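Local coordinates for protein CptN Toxin (Eubacterium rectale DSM 17629, PDB 4RMO) that probably acts as an RNA-cleaving toxin of a type III toxin-antitoxin system linked to phage resistance and is bound by its RNA pseudoknot antitoxin, at residues A[45-50]-A[93-98]; A[73-78]-A[120-125]; A[79-84]-A[109-114]. One frame throughout, in Å; residues are numbered along the deposited sequence.

Interaction 1 (A[45-50]-A[93-98])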
loop_
_atom_site.group_PDB
_atom_site.type_symbol
_atom_site.label_atom_id
_atom_site.label_comp_id
_atom_site.label_asym_id
_atom_site.label_seq_id
_atom_site.Cartn_x
_atom_site.Cartn_y
_atom_site.Cartn_z
ATOM N N TYR A 45 -10.513 8.599 24.254
ATOM C CA TYR A 45 -10.749 8.175 22.887
ATOM C C TYR A 45 -11.137 9.365 22.061
ATOM O O TYR A 45 -11.856 10.226 22.539
ATOM C CB TYR A 45 -11.870 7.139 22.859
ATOM C CG TYR A 45 -11.649 6.009 23.833
ATOM C CD1 TYR A 45 -10.705 5.019 23.581
ATOM C CD2 TYR A 45 -12.366 5.939 25.020
ATOM C CE1 TYR A 45 -10.499 3.981 24.473
ATOM C CE2 TYR A 45 -12.155 4.930 25.933
ATOM C CZ TYR A 45 -11.223 3.948 25.654
ATOM O OH TYR A 45 -11.028 2.932 26.552
ATOM N N TRP A 46 -10.644 9.430 20.829
ATOM C CA TRP A 46 -10.883 10.567 19.977
ATOM C C TRP A 46 -12.033 10.225 19.027
ATOM O O TRP A 46 -12.021 9.191 18.340
ATOM C CB TRP A 46 -9.632 10.979 19.231
ATOM C CG TRP A 46 -8.692 11.626 20.142
ATOM C CD1 TRP A 46 -7.661 11.031 20.822
ATOM C CD2 TRP A 46 -8.697 12.993 20.537
ATOM N NE1 TRP A 46 -7.041 11.963 21.641
ATOM C CE2 TRP A 46 -7.658 13.174 21.474
ATOM C CE3 TRP A 46 -9.494 14.090 20.204
ATOM C CZ2 TRP A 46 -7.378 14.412 22.051
ATOM C CZ3 TRP A 46 -9.211 15.323 20.769
ATOM C CH2 TRP A 46 -8.148 15.480 21.671
HETATM N N MSE A 47 -13.035 11.076 19.025
HETATM C CA MSE A 47 -14.240 10.852 18.250
HETATM C C MSE A 47 -14.386 11.916 17.218
HETATM O O MSE A 47 -13.978 13.039 17.395
HETATM C CB MSE A 47 -15.485 10.981 19.107
HETATM C CG MSE A 47 -15.388 10.252 20.413
HETATM SE SE MSE A 47 -15.369 8.309 20.076
HETATM C CE MSE A 47 -17.113 7.979 19.223
ATOM N N ILE A 48 -15.080 11.570 16.135
ATOM C CA ILE A 48 -15.411 12.511 15.068
ATOM C C ILE A 48 -16.906 12.498 14.807
ATOM O O ILE A 48 -17.500 11.465 14.500
ATOM C CB ILE A 48 -14.677 12.120 13.777
ATOM C CG1 ILE A 48 -13.157 12.053 14.043
ATOM C CG2 ILE A 48 -14.975 13.100 12.662
ATOM C CD1 ILE A 48 -12.377 11.504 12.879
ATOM N N PRO A 49 -17.538 13.665 14.895
ATOM C CA PRO A 49 -18.945 13.716 14.636
ATOM C C PRO A 49 -19.257 13.666 13.137
ATOM O O PRO A 49 -18.511 14.223 12.374
ATOM C CB PRO A 49 -19.334 15.111 15.184
ATOM C CG PRO A 49 -18.119 15.935 15.021
ATOM C CD PRO A 49 -16.970 14.975 15.244
ATOM N N LEU A 50 -20.395 13.084 12.750
ATOM C CA LEU A 50 -20.843 13.104 11.377
ATOM C C LEU A 50 -22.014 14.025 11.116
ATOM O O LEU A 50 -22.819 14.292 12.013
ATOM C CB LEU A 50 -21.265 11.718 10.916
ATOM C CG LEU A 50 -20.357 10.510 11.096
ATOM C CD1 LEU A 50 -20.805 9.401 10.133
ATOM C CD2 LEU A 50 -18.886 10.785 10.921
ATOM N N PHE A 93 -13.023 15.411 19.046
ATOM C CA PHE A 93 -12.917 15.689 20.467
ATOM C C PHE A 93 -12.731 14.436 21.261
ATOM O O PHE A 93 -12.979 13.344 20.765
ATOM C CB PHE A 93 -14.210 16.381 20.954
ATOM C CG PHE A 93 -15.441 15.514 20.791
ATOM C CD1 PHE A 93 -15.817 14.620 21.769
ATOM C CD2 PHE A 93 -16.209 15.614 19.666
ATOM C CE1 PHE A 93 -16.947 13.861 21.640
ATOM C CE2 PHE A 93 -17.337 14.836 19.498
ATOM C CZ PHE A 93 -17.702 13.935 20.502
ATOM N N PRO A 94 -12.278 14.569 22.499
ATOM C CA PRO A 94 -12.000 13.384 23.299
ATOM C C PRO A 94 -13.100 12.988 24.218
ATOM O O PRO A 94 -13.911 13.806 24.601
ATOM C CB PRO A 94 -10.809 13.813 24.126
ATOM C CG PRO A 94 -11.019 15.275 24.329
ATOM C CD PRO A 94 -11.773 15.787 23.137
ATOM N N ILE A 95 -13.129 11.720 24.574
ATOM C CA ILE A 95 -14.181 11.202 25.401
ATOM C C ILE A 95 -13.682 9.984 26.194
ATOM O O ILE A 95 -12.624 9.439 25.896
ATOM C CB ILE A 95 -15.372 10.799 24.538
ATOM C CG1 ILE A 95 -16.639 10.748 25.360
ATOM C CG2 ILE A 95 -15.180 9.442 23.883
ATOM C CD1 ILE A 95 -17.877 10.967 24.518
ATOM N N SER A 96 -14.412 9.599 27.232
ATOM C CA SER A 96 -14.077 8.404 27.996
ATOM C C SER A 96 -15.234 7.458 27.926
ATOM O O SER A 96 -16.343 7.833 27.551
ATOM C CB SER A 96 -13.769 8.744 29.483
ATOM O OG SER A 96 -14.893 9.276 30.148
ATOM N N ASP A 97 -14.967 6.248 28.341
ATOM C CA ASP A 97 -15.866 5.141 28.152
ATOM C C ASP A 97 -17.245 5.338 28.746
ATOM O O ASP A 97 -18.233 4.850 28.199
ATOM C CB ASP A 97 -15.240 3.868 28.742
ATOM C CG ASP A 97 -15.324 2.720 27.801
ATOM O OD1 ASP A 97 -14.481 2.700 26.868
ATOM O OD2 ASP A 97 -16.210 1.842 28.012
ATOM N N LYS A 98 -17.324 5.976 29.906
ATOM C CA LYS A 98 -18.591 6.055 30.617
ATOM C C LYS A 98 -19.606 6.955 29.884
ATOM O O LYS A 98 -20.779 6.950 30.197
ATOM C CB LYS A 98 -18.368 6.562 32.033
ATOM C CG LYS A 98 -17.814 7.972 32.090
ATOM C CD LYS A 98 -17.844 8.518 33.511
ATOM C CE LYS A 98 -17.411 9.970 33.505
ATOM N NZ LYS A 98 -17.523 10.577 34.850
#
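Tyr45 O is met by two donors from the neighbouring strand. Ile95 N gives it a hydrogen bond of 2.8 Å, and Pro94 CA adds a CA-H...O contact at 3.3 Å. Tyr45 N returns a bond to Ile95 O, so Tyr45 and Ile95 form an antiparallel hydrogen-bonded pair. Met47 and Phe93 form the second such pair. There Met47 N bonds to Phe93 O at 2.9 Å, and Phe93 N bonds to Met47 O. Between them, Trp46 and Pro94 make the non-hydrogen-bonded pair. Pro94 lies over one face of the indole. Its CB sits 3.9 Å from the centroid of the six-membered ring of Trp46, a CH-pi contact. The indole NE1 is bonded to Asp38. Phe93, Met47 and Ile95 occupy the other face of the sheet. Met47 CB lies over the Phe93 ring, 4.2 Å from its centroid. CG of this selenomethionine, set anti to the carbonyl carbon (chi1 -46°), lies 3.6 Å from Ile95 CG2; the chain bends beyond it. At the exposed end, Asp97 OD1 comes obliquely to within 3.4 Å of Tyr45 CE2. Helix 146-153 covers Pro94, while His32 and Phe13 meet the Phe93 ring. This is antiparallel pairing of strands 44-51 and 93-96 inside the curled sheet of the toxin.

Interaction 2 (A[73-78]-A[120-125]). With nucleotides of chain B.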
loop_
_atom_site.group_PDB
_atom_site.type_symbol
_atom_site.label_atom_id
_atom_site.label_comp_id
_atom_site.label_asym_id
_atom_site.label_seq_id
_atom_site.Cartn_x
_atom_site.Cartn_y
_atom_site.Cartn_z
ATOM N N ILE A 73 -9.893 18.649 7.067
ATOM C CA ILE A 73 -10.813 19.005 8.127
ATOM C C ILE A 73 -12.225 18.399 7.915
ATOM O O ILE A 73 -12.997 18.278 8.865
ATOM C CB ILE A 73 -10.936 20.541 8.307
ATOM C CG1 ILE A 73 -11.240 21.257 7.014
ATOM C CG2 ILE A 73 -9.652 21.079 8.882
ATOM C CD1 ILE A 73 -11.667 22.695 7.215
ATOM N N ILE A 74 -12.515 18.007 6.683
ATOM C CA ILE A 74 -13.733 17.328 6.315
ATOM C C ILE A 74 -13.431 16.254 5.309
ATOM O O ILE A 74 -12.672 16.465 4.338
ATOM C CB ILE A 74 -14.685 18.310 5.702
ATOM C CG1 ILE A 74 -15.263 19.179 6.806
ATOM C CG2 ILE A 74 -15.834 17.601 5.021
ATOM C CD1 ILE A 74 -15.505 20.547 6.291
ATOM N N HIS A 75 -14.002 15.086 5.532
ATOM C CA HIS A 75 -13.869 13.973 4.590
ATOM C C HIS A 75 -15.255 13.355 4.397
ATOM O O HIS A 75 -15.978 13.061 5.366
ATOM C CB HIS A 75 -12.897 12.962 5.157
ATOM C CG HIS A 75 -12.584 11.839 4.224
ATOM N ND1 HIS A 75 -11.751 11.981 3.134
ATOM C CD2 HIS A 75 -12.979 10.552 4.222
ATOM C CE1 HIS A 75 -11.680 10.837 2.480
ATOM N NE2 HIS A 75 -12.422 9.954 3.120
ATOM N N ILE A 76 -15.627 13.187 3.147
ATOM C CA ILE A 76 -16.943 12.701 2.768
ATOM C C ILE A 76 -16.769 11.345 2.133
ATOM O O ILE A 76 -15.971 11.169 1.210
ATOM C CB ILE A 76 -17.620 13.661 1.786
ATOM C CG1 ILE A 76 -17.972 14.950 2.517
ATOM C CG2 ILE A 76 -18.890 13.052 1.230
ATOM C CD1 ILE A 76 -18.411 16.062 1.616
ATOM N N VAL A 77 -17.468 10.368 2.660
ATOM C CA VAL A 77 -17.413 9.044 2.116
ATOM C C VAL A 77 -18.747 8.322 2.304
ATOM O O VAL A 77 -19.525 8.610 3.225
ATOM C CB VAL A 77 -16.252 8.256 2.756
ATOM C CG1 VAL A 77 -16.518 7.952 4.212
ATOM C CG2 VAL A 77 -15.979 6.962 2.000
ATOM N N LYS A 78 -19.023 7.392 1.401
ATOM C CA LYS A 78 -20.226 6.580 1.452
ATOM C C LYS A 78 -20.001 5.527 2.514
ATOM O O LYS A 78 -19.047 4.747 2.424
ATOM C CB LYS A 78 -20.444 5.929 0.081
ATOM C CG LYS A 78 -21.872 5.849 -0.385
ATOM C CD LYS A 78 -21.993 5.260 -1.794
ATOM C CE LYS A 78 -21.730 6.355 -2.813
ATOM N NZ LYS A 78 -21.926 6.000 -4.242
ATOM N N LYS A 120 -8.167 4.417 6.975
ATOM C CA LYS A 120 -6.770 4.831 7.019
ATOM C C LYS A 120 -6.614 6.274 6.591
ATOM O O LYS A 120 -5.915 7.050 7.230
ATOM C CB LYS A 120 -5.916 3.915 6.150
ATOM C CG LYS A 120 -4.465 4.294 6.113
ATOM C CD LYS A 120 -3.676 3.348 5.206
ATOM C CE LYS A 120 -2.478 4.056 4.574
ATOM N NZ LYS A 120 -1.488 3.087 4.042
ATOM N N GLU A 121 -7.320 6.669 5.556
ATOM C CA GLU A 121 -7.237 8.045 5.127
ATOM C C GLU A 121 -7.793 9.001 6.209
ATOM O O GLU A 121 -7.301 10.113 6.384
ATOM C CB GLU A 121 -7.979 8.219 3.809
ATOM C CG GLU A 121 -7.431 9.353 2.969
ATOM C CD GLU A 121 -8.219 9.618 1.691
ATOM O OE1 GLU A 121 -8.979 8.708 1.228
ATOM O OE2 GLU A 121 -8.095 10.759 1.180
ATOM N N ILE A 122 -8.875 8.599 6.858
ATOM C CA ILE A 122 -9.521 9.410 7.867
ATOM C C ILE A 122 -8.607 9.505 9.089
ATOM O O ILE A 122 -8.470 10.565 9.672
ATOM C CB ILE A 122 -10.921 8.872 8.255
ATOM C CG1 ILE A 122 -11.933 9.304 7.161
ATOM C CG2 ILE A 122 -11.394 9.441 9.595
ATOM C CD1 ILE A 122 -13.208 8.507 7.151
ATOM N N GLU A 123 -7.993 8.405 9.465
ATOM C CA GLU A 123 -7.077 8.396 10.585
ATOM C C GLU A 123 -5.907 9.388 10.321
ATOM O O GLU A 123 -5.511 10.146 11.211
ATOM C CB GLU A 123 -6.608 6.957 10.911
ATOM C CG GLU A 123 -7.332 6.294 12.135
ATOM C CD GLU A 123 -8.758 5.606 11.943
ATOM O OE1 GLU A 123 -9.688 6.025 11.121
ATOM O OE2 GLU A 123 -8.968 4.613 12.711
ATOM N N GLN A 124 -5.388 9.401 9.106
ATOM C CA GLN A 124 -4.286 10.308 8.805
ATOM C C GLN A 124 -4.733 11.722 8.892
ATOM O O GLN A 124 -3.978 12.585 9.371
ATOM C CB GLN A 124 -3.657 10.040 7.429
ATOM C CG GLN A 124 -2.786 8.772 7.442
ATOM C CD GLN A 124 -2.240 8.369 6.050
ATOM O OE1 GLN A 124 -2.336 9.126 5.075
ATOM N NE2 GLN A 124 -1.625 7.190 5.986
ATOM N N LYS A 125 -5.910 11.994 8.371
ATOM C CA LYS A 125 -6.402 13.354 8.371
ATOM C C LYS A 125 -6.589 13.810 9.804
ATOM O O LYS A 125 -6.302 14.951 10.139
ATOM C CB LYS A 125 -7.686 13.439 7.568
ATOM C CG LYS A 125 -7.426 13.419 6.094
ATOM C CD LYS A 125 -8.688 13.512 5.274
ATOM C CE LYS A 125 -8.395 13.403 3.781
ATOM N NZ LYS A 125 -9.478 14.042 3.007
ATOM P P G B 24 1.748 9.053 3.641
ATOM O OP1 G B 24 1.067 7.944 2.929
ATOM O OP2 G B 24 1.448 10.468 3.285
ATOM O "O5'" G B 24 1.439 9.168 5.195
ATOM C "C5'" G B 24 1.835 8.191 6.137
ATOM C "C4'" G B 24 2.972 8.705 7.004
ATOM O "O4'" G B 24 3.806 9.680 6.308
ATOM C "C3'" G B 24 2.660 9.425 8.301
ATOM O "O3'" G B 24 2.242 8.566 9.346
ATOM C "C2'" G B 24 4.042 9.958 8.654
ATOM O "O2'" G B 24 4.848 8.877 9.060
ATOM C "C1'" G B 24 4.549 10.406 7.281
ATOM N N9 G B 24 4.437 11.830 6.985
ATOM C C8 G B 24 3.758 12.416 5.942
ATOM N N7 G B 24 3.873 13.716 5.922
ATOM C C5 G B 24 4.712 14.002 6.991
ATOM C C6 G B 24 5.199 15.248 7.472
ATOM O O6 G B 24 5.007 16.378 7.016
ATOM N N1 G B 24 5.985 15.084 8.608
ATOM C C2 G B 24 6.282 13.880 9.193
ATOM N N2 G B 24 7.051 13.927 10.280
ATOM N N3 G B 24 5.810 12.715 8.775
ATOM C C4 G B 24 5.046 12.850 7.671
#
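This contact packs helix 116-134 against strand 75-78 of the sheet, close to where the RNA is bound. The strand and helix segments run nearly antiparallel, with their axes 10.2 Å apart. His75 carries most of the contact. Its imidazole stands out from the strand because CG is anti to the backbone N (chi1 -175°), and it enters between three side chains of the helix. Lys125 reaches it with an extended chain. Lys125 NZ donates a hydrogen bond of 3.1 Å to His75 ND1, approaching at the ring edge with a tilt of 23° from the ring plane. The same ammonium group also bonds to Cys71 O, just before the strand segment, so two acceptors fix its position. Ile122 supplies the apolar part. Its CG1 lies 3.4 Å from His75 CD2, and CD1 follows the same ring carbon at 3.6 Å. Ile122 also touches Phe87 of the adjoining strand 84-87. Farther along strand 75-78, Val77 CG1 makes a looser contact of 4.5 Å with Ile122 CD1. Glu121 comes to the far end of the imidazole. Its OE1 is 3.7 Å from His75 CE1, and its carboxylate is turned steeply against the ring, 67° between planes. On the helix, Gln124 is directed to the RNA, its NE2 3.6 Å from C5' of G24 of chain B. Chemically, His75 ND1 serves as an acceptor here. Because ND1 accepts from Lys125, any proton of a neutral ring would probably sit on NE2. The nearby Glu121 carboxylate, not in contact with NE2, would probably favour this.

Interaction 3 (A[79-84]-A[109-114]). With CA (calcium ion), chain Q; nucleotides of chain F.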
loop_
_atom_site.group_PDB
_atom_site.type_symbol
_atom_site.label_atom_id
_atom_site.label_comp_id
_atom_site.label_asym_id
_atom_site.label_seq_id
_atom_site.Cartn_x
_atom_site.Cartn_y
_atom_site.Cartn_z
ATOM N N LEU A 79 -20.891 5.465 3.492
ATOM C CA LEU A 79 -20.808 4.397 4.520
ATOM C C LEU A 79 -21.474 3.117 4.026
ATOM O O LEU A 79 -22.075 3.082 2.950
ATOM C CB LEU A 79 -21.472 4.831 5.816
ATOM C CG LEU A 79 -20.962 6.153 6.378
ATOM C CD1 LEU A 79 -21.611 6.408 7.719
ATOM C CD2 LEU A 79 -19.444 6.105 6.517
ATOM N N ASP A 80 -21.404 2.080 4.837
ATOM C CA ASP A 80 -21.967 0.785 4.492
ATOM C C ASP A 80 -23.531 0.789 4.441
ATOM O O ASP A 80 -24.124 -0.189 4.019
ATOM C CB ASP A 80 -21.457 -0.301 5.452
ATOM C CG ASP A 80 -19.931 -0.470 5.408
ATOM O OD1 ASP A 80 -19.335 -0.017 4.426
ATOM O OD2 ASP A 80 -19.348 -1.051 6.331
ATOM N N ASP A 81 -24.173 1.880 4.853
ATOM C CA ASP A 81 -25.586 2.051 4.624
ATOM C C ASP A 81 -25.864 2.631 3.203
ATOM O O ASP A 81 -27.001 2.974 2.895
ATOM C CB ASP A 81 -26.213 2.960 5.707
ATOM C CG ASP A 81 -25.657 4.384 5.707
ATOM O OD1 ASP A 81 -24.930 4.804 4.766
ATOM O OD2 ASP A 81 -25.973 5.119 6.680
ATOM N N SER A 82 -24.791 2.784 2.412
ATOM C CA SER A 82 -24.848 3.220 1.038
ATOM C C SER A 82 -25.205 4.679 0.888
ATOM O O SER A 82 -25.506 5.117 -0.215
ATOM C CB SER A 82 -25.767 2.324 0.220
ATOM O OG SER A 82 -25.407 0.953 0.435
ATOM N N HIS A 83 -25.089 5.465 1.962
ATOM C CA HIS A 83 -25.251 6.912 1.860
ATOM C C HIS A 83 -23.978 7.651 2.260
ATOM O O HIS A 83 -23.192 7.149 3.060
ATOM C CB HIS A 83 -26.433 7.384 2.712
ATOM C CG HIS A 83 -27.716 6.703 2.351
ATOM N ND1 HIS A 83 -28.331 5.777 3.165
ATOM C CD2 HIS A 83 -28.473 6.771 1.230
ATOM C CE1 HIS A 83 -29.428 5.328 2.584
ATOM N NE2 HIS A 83 -29.532 5.910 1.406
ATOM N N GLU A 84 -23.801 8.837 1.664
ATOM C CA GLU A 84 -22.649 9.689 1.898
ATOM C C GLU A 84 -22.757 10.385 3.244
ATOM O O GLU A 84 -23.813 10.877 3.604
ATOM C CB GLU A 84 -22.528 10.717 0.784
ATOM C CG GLU A 84 -21.961 10.085 -0.472
ATOM C CD GLU A 84 -21.579 11.105 -1.520
ATOM O OE1 GLU A 84 -22.360 12.052 -1.767
ATOM O OE2 GLU A 84 -20.457 11.005 -2.044
ATOM N N ASN A 109 -27.079 -4.890 13.290
ATOM C CA ASN A 109 -25.638 -4.998 13.289
ATOM C C ASN A 109 -24.961 -3.648 13.587
ATOM O O ASN A 109 -25.548 -2.572 13.441
ATOM C CB ASN A 109 -25.151 -5.502 11.935
ATOM C CG ASN A 109 -25.495 -6.949 11.687
ATOM O OD1 ASN A 109 -25.580 -7.758 12.611
ATOM N ND2 ASN A 109 -25.732 -7.278 10.419
ATOM N N HIS A 110 -23.717 -3.712 14.015
ATOM C CA HIS A 110 -22.960 -2.526 14.365
ATOM C C HIS A 110 -22.484 -1.848 13.080
ATOM O O HIS A 110 -21.716 -2.433 12.337
ATOM C CB HIS A 110 -21.780 -2.906 15.231
ATOM C CG HIS A 110 -21.007 -1.736 15.726
ATOM N ND1 HIS A 110 -19.733 -1.846 16.231
ATOM C CD2 HIS A 110 -21.310 -0.418 15.762
ATOM C CE1 HIS A 110 -19.292 -0.646 16.574
ATOM N NE2 HIS A 110 -20.232 0.236 16.297
ATOM N N LEU A 111 -22.937 -0.629 12.808
ATOM C CA LEU A 111 -22.393 0.106 11.683
ATOM C C LEU A 111 -20.947 0.482 11.985
ATOM O O LEU A 111 -20.634 0.993 13.049
ATOM C CB LEU A 111 -23.175 1.374 11.419
ATOM C CG LEU A 111 -22.861 2.092 10.126
ATOM C CD1 LEU A 111 -23.319 1.275 8.934
ATOM C CD2 LEU A 111 -23.527 3.457 10.068
ATOM N N ARG A 112 -20.067 0.222 11.043
ATOM C CA ARG A 112 -18.688 0.597 11.199
ATOM C C ARG A 112 -18.057 0.862 9.820
ATOM O O ARG A 112 -18.676 0.614 8.758
ATOM C CB ARG A 112 -17.965 -0.447 12.035
ATOM C CG ARG A 112 -17.762 -1.767 11.348
ATOM C CD ARG A 112 -17.854 -2.979 12.276
ATOM N NE ARG A 112 -19.089 -3.604 11.846
ATOM C CZ ARG A 112 -19.214 -4.681 11.081
ATOM N NH1 ARG A 112 -18.183 -5.405 10.706
ATOM N NH2 ARG A 112 -20.424 -5.045 10.722
ATOM N N LEU A 113 -16.897 1.495 9.826
ATOM C CA LEU A 113 -16.232 1.840 8.554
ATOM C C LEU A 113 -15.375 0.613 8.182
ATOM O O LEU A 113 -14.223 0.537 8.525
ATOM C CB LEU A 113 -15.415 3.108 8.703
ATOM C CG LEU A 113 -14.900 3.695 7.413
ATOM C CD1 LEU A 113 -16.007 4.149 6.505
ATOM C CD2 LEU A 113 -14.013 4.884 7.754
ATOM N N THR A 114 -15.986 -0.358 7.483
ATOM C CA THR A 114 -15.316 -1.626 7.162
ATOM C C THR A 114 -14.266 -1.471 6.069
ATOM O O THR A 114 -13.310 -2.241 6.045
ATOM C CB THR A 114 -16.328 -2.681 6.686
ATOM O OG1 THR A 114 -17.132 -2.145 5.603
ATOM C CG2 THR A 114 -17.211 -3.099 7.824
HETATM CA CA CA Q . -19.229 -1.203 2.258
ATOM P P A F 14 -20.703 -4.102 3.534
ATOM O OP1 A F 14 -21.796 -4.174 2.567
ATOM O OP2 A F 14 -19.811 -2.877 3.503
ATOM O "O5'" A F 14 -21.307 -4.245 4.997
ATOM C "C5'" A F 14 -20.438 -4.238 6.139
ATOM C "C4'" A F 14 -21.225 -4.544 7.387
ATOM O "O4'" A F 14 -22.307 -3.581 7.513
ATOM C "C3'" A F 14 -21.927 -5.885 7.351
ATOM O "O3'" A F 14 -21.098 -6.952 7.760
ATOM C "C2'" A F 14 -23.081 -5.661 8.320
ATOM O "O2'" A F 14 -22.678 -5.796 9.662
ATOM C "C1'" A F 14 -23.466 -4.223 8.002
ATOM N N9 A F 14 -24.555 -4.070 7.021
ATOM C C8 A F 14 -24.608 -3.309 5.875
ATOM N N7 A F 14 -25.779 -3.333 5.282
ATOM C C5 A F 14 -26.556 -4.136 6.112
ATOM C C6 A F 14 -27.912 -4.535 6.058
ATOM N N6 A F 14 -28.742 -4.193 5.076
ATOM N N1 A F 14 -28.386 -5.302 7.064
ATOM C C2 A F 14 -27.543 -5.668 8.037
ATOM N N3 A F 14 -26.256 -5.340 8.211
ATOM C C4 A F 14 -25.824 -4.561 7.204
ATOM P P U F 42 -35.123 -2.725 4.742
ATOM O OP1 U F 42 -36.094 -3.325 5.699
ATOM O OP2 U F 42 -35.539 -1.870 3.612
ATOM O "O5'" U F 42 -34.126 -1.845 5.611
ATOM C "C5'" U F 42 -33.346 -2.435 6.685
ATOM C "C4'" U F 42 -32.278 -1.464 7.139
ATOM O "O4'" U F 42 -31.393 -1.158 6.019
ATOM C "C3'" U F 42 -32.806 -0.120 7.636
ATOM O "O3'" U F 42 -32.057 0.384 8.718
ATOM C "C2'" U F 42 -32.568 0.796 6.455
ATOM O "O2'" U F 42 -32.431 2.136 6.834
ATOM C "C1'" U F 42 -31.258 0.238 5.929
ATOM N N1 U F 42 -30.988 0.618 4.536
ATOM C C2 U F 42 -29.813 1.295 4.315
ATOM O O2 U F 42 -29.024 1.539 5.207
ATOM N N3 U F 42 -29.598 1.679 3.013
ATOM C C4 U F 42 -30.419 1.456 1.928
ATOM O O4 U F 42 -30.085 1.874 0.817
ATOM C C5 U F 42 -31.630 0.748 2.238
ATOM C C6 U F 42 -31.867 0.366 3.503
ATOM P P G F 13 -17.981 -7.667 -1.530
ATOM O OP1 G F 13 -18.484 -9.015 -1.898
ATOM O OP2 G F 13 -18.516 -6.477 -2.211
ATOM O "O5'" G F 13 -18.173 -7.602 0.044
ATOM C "C5'" G F 13 -18.256 -6.331 0.712
ATOM C "C4'" G F 13 -18.068 -6.547 2.180
ATOM O "O4'" G F 13 -16.672 -6.807 2.416
ATOM C "C3'" G F 13 -18.423 -5.366 3.081
ATOM O "O3'" G F 13 -19.815 -5.434 3.421
ATOM C "C2'" G F 13 -17.534 -5.606 4.286
ATOM O "O2'" G F 13 -18.124 -6.573 5.132
ATOM C "C1'" G F 13 -16.281 -6.203 3.644
ATOM N N9 G F 13 -15.204 -5.256 3.368
ATOM C C8 G F 13 -15.169 -4.254 2.425
ATOM N N7 G F 13 -14.038 -3.603 2.415
ATOM C C5 G F 13 -13.274 -4.229 3.394
ATOM C C6 G F 13 -11.959 -3.961 3.847
ATOM O O6 G F 13 -11.168 -3.077 3.460
ATOM N N1 G F 13 -11.581 -4.840 4.858
ATOM C C2 G F 13 -12.362 -5.852 5.360
ATOM N N2 G F 13 -11.837 -6.571 6.357
ATOM N N3 G F 13 -13.596 -6.091 4.967
ATOM C C4 G F 13 -13.974 -5.271 3.966
HETATM O O HOH W 1 -20.811 -1.317 8.757
HETATM O O HOH W 2 -16.926 -1.617 2.956
HETATM O O HOH W 3 -21.563 -1.218 1.461
HETATM O O HOH W 4 -19.105 -2.900 0.597
HETATM O O HOH W 5 -17.888 0.469 0.993
#
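Two flat groups flank Thr114: the Asp80 carboxylate from across the contact and the Arg112 guanidinium beside it. Thr114 CG2 lies over one face of the guanidinium, toward its rim. His110 O and O2' of A14 of chain F lie at its edge, in plane. Arg112 NE donates to His110 O at 2.9 Å, and Arg112 NH2 approaches A14 O2' to 2.6 Å. The carboxylate is met on the syn side of OD2. There Thr114 OG1 donates a short bond of 2.6 Å, 24° out of the carboxylate plane. The torsion of Thr114 (chi1 53°) sets OG1 between its backbone N and carbonyl carbon. The other oxygen, Asp80 OD1, binds a calcium ion at 2.5 Å. A14 OP2 binds the same ion at 2.2 Å, and four waters complete six ligands. Water 2 of that shell also donates to Thr114 OG1, making Thr114 a second-shell partner of the metal. Beside this site, Leu79 CD2 packs on Leu113 CD1 at 4.0 Å, with Leu111 alongside. The RNA adds direct bonds: Asn109 ND2 donates to A14 N3, and U42 N3 of chain F donates to Asp81 O at 2.9 Å. The calcium ion probably offsets the repulsion between carboxylate and phosphate, letting an acidic loop hold the RNA backbone.

All three interactions reach the same curled antiparallel sheet. The centres of interactions 1 and 2 are about 16 Å apart, those of 1 and 3 about 18 Å, and those of 2 and 3 about 14 Å. Interaction 3 is nested within the loop closed by interaction 2, while interaction 1 alternates with both along the chain. Strand 75-78 leads directly into the loop 79-84, with its type I turn, and 109-114 leads into helix 116-134. Apolar contacts join them: Ile48 on Ile122, Leu50 on Leu79, and Ile122 on Leu113. A continuous core thus runs from the strand pair of interaction 1, past the helix of interaction 2, to the calcium and RNA site of interaction 3.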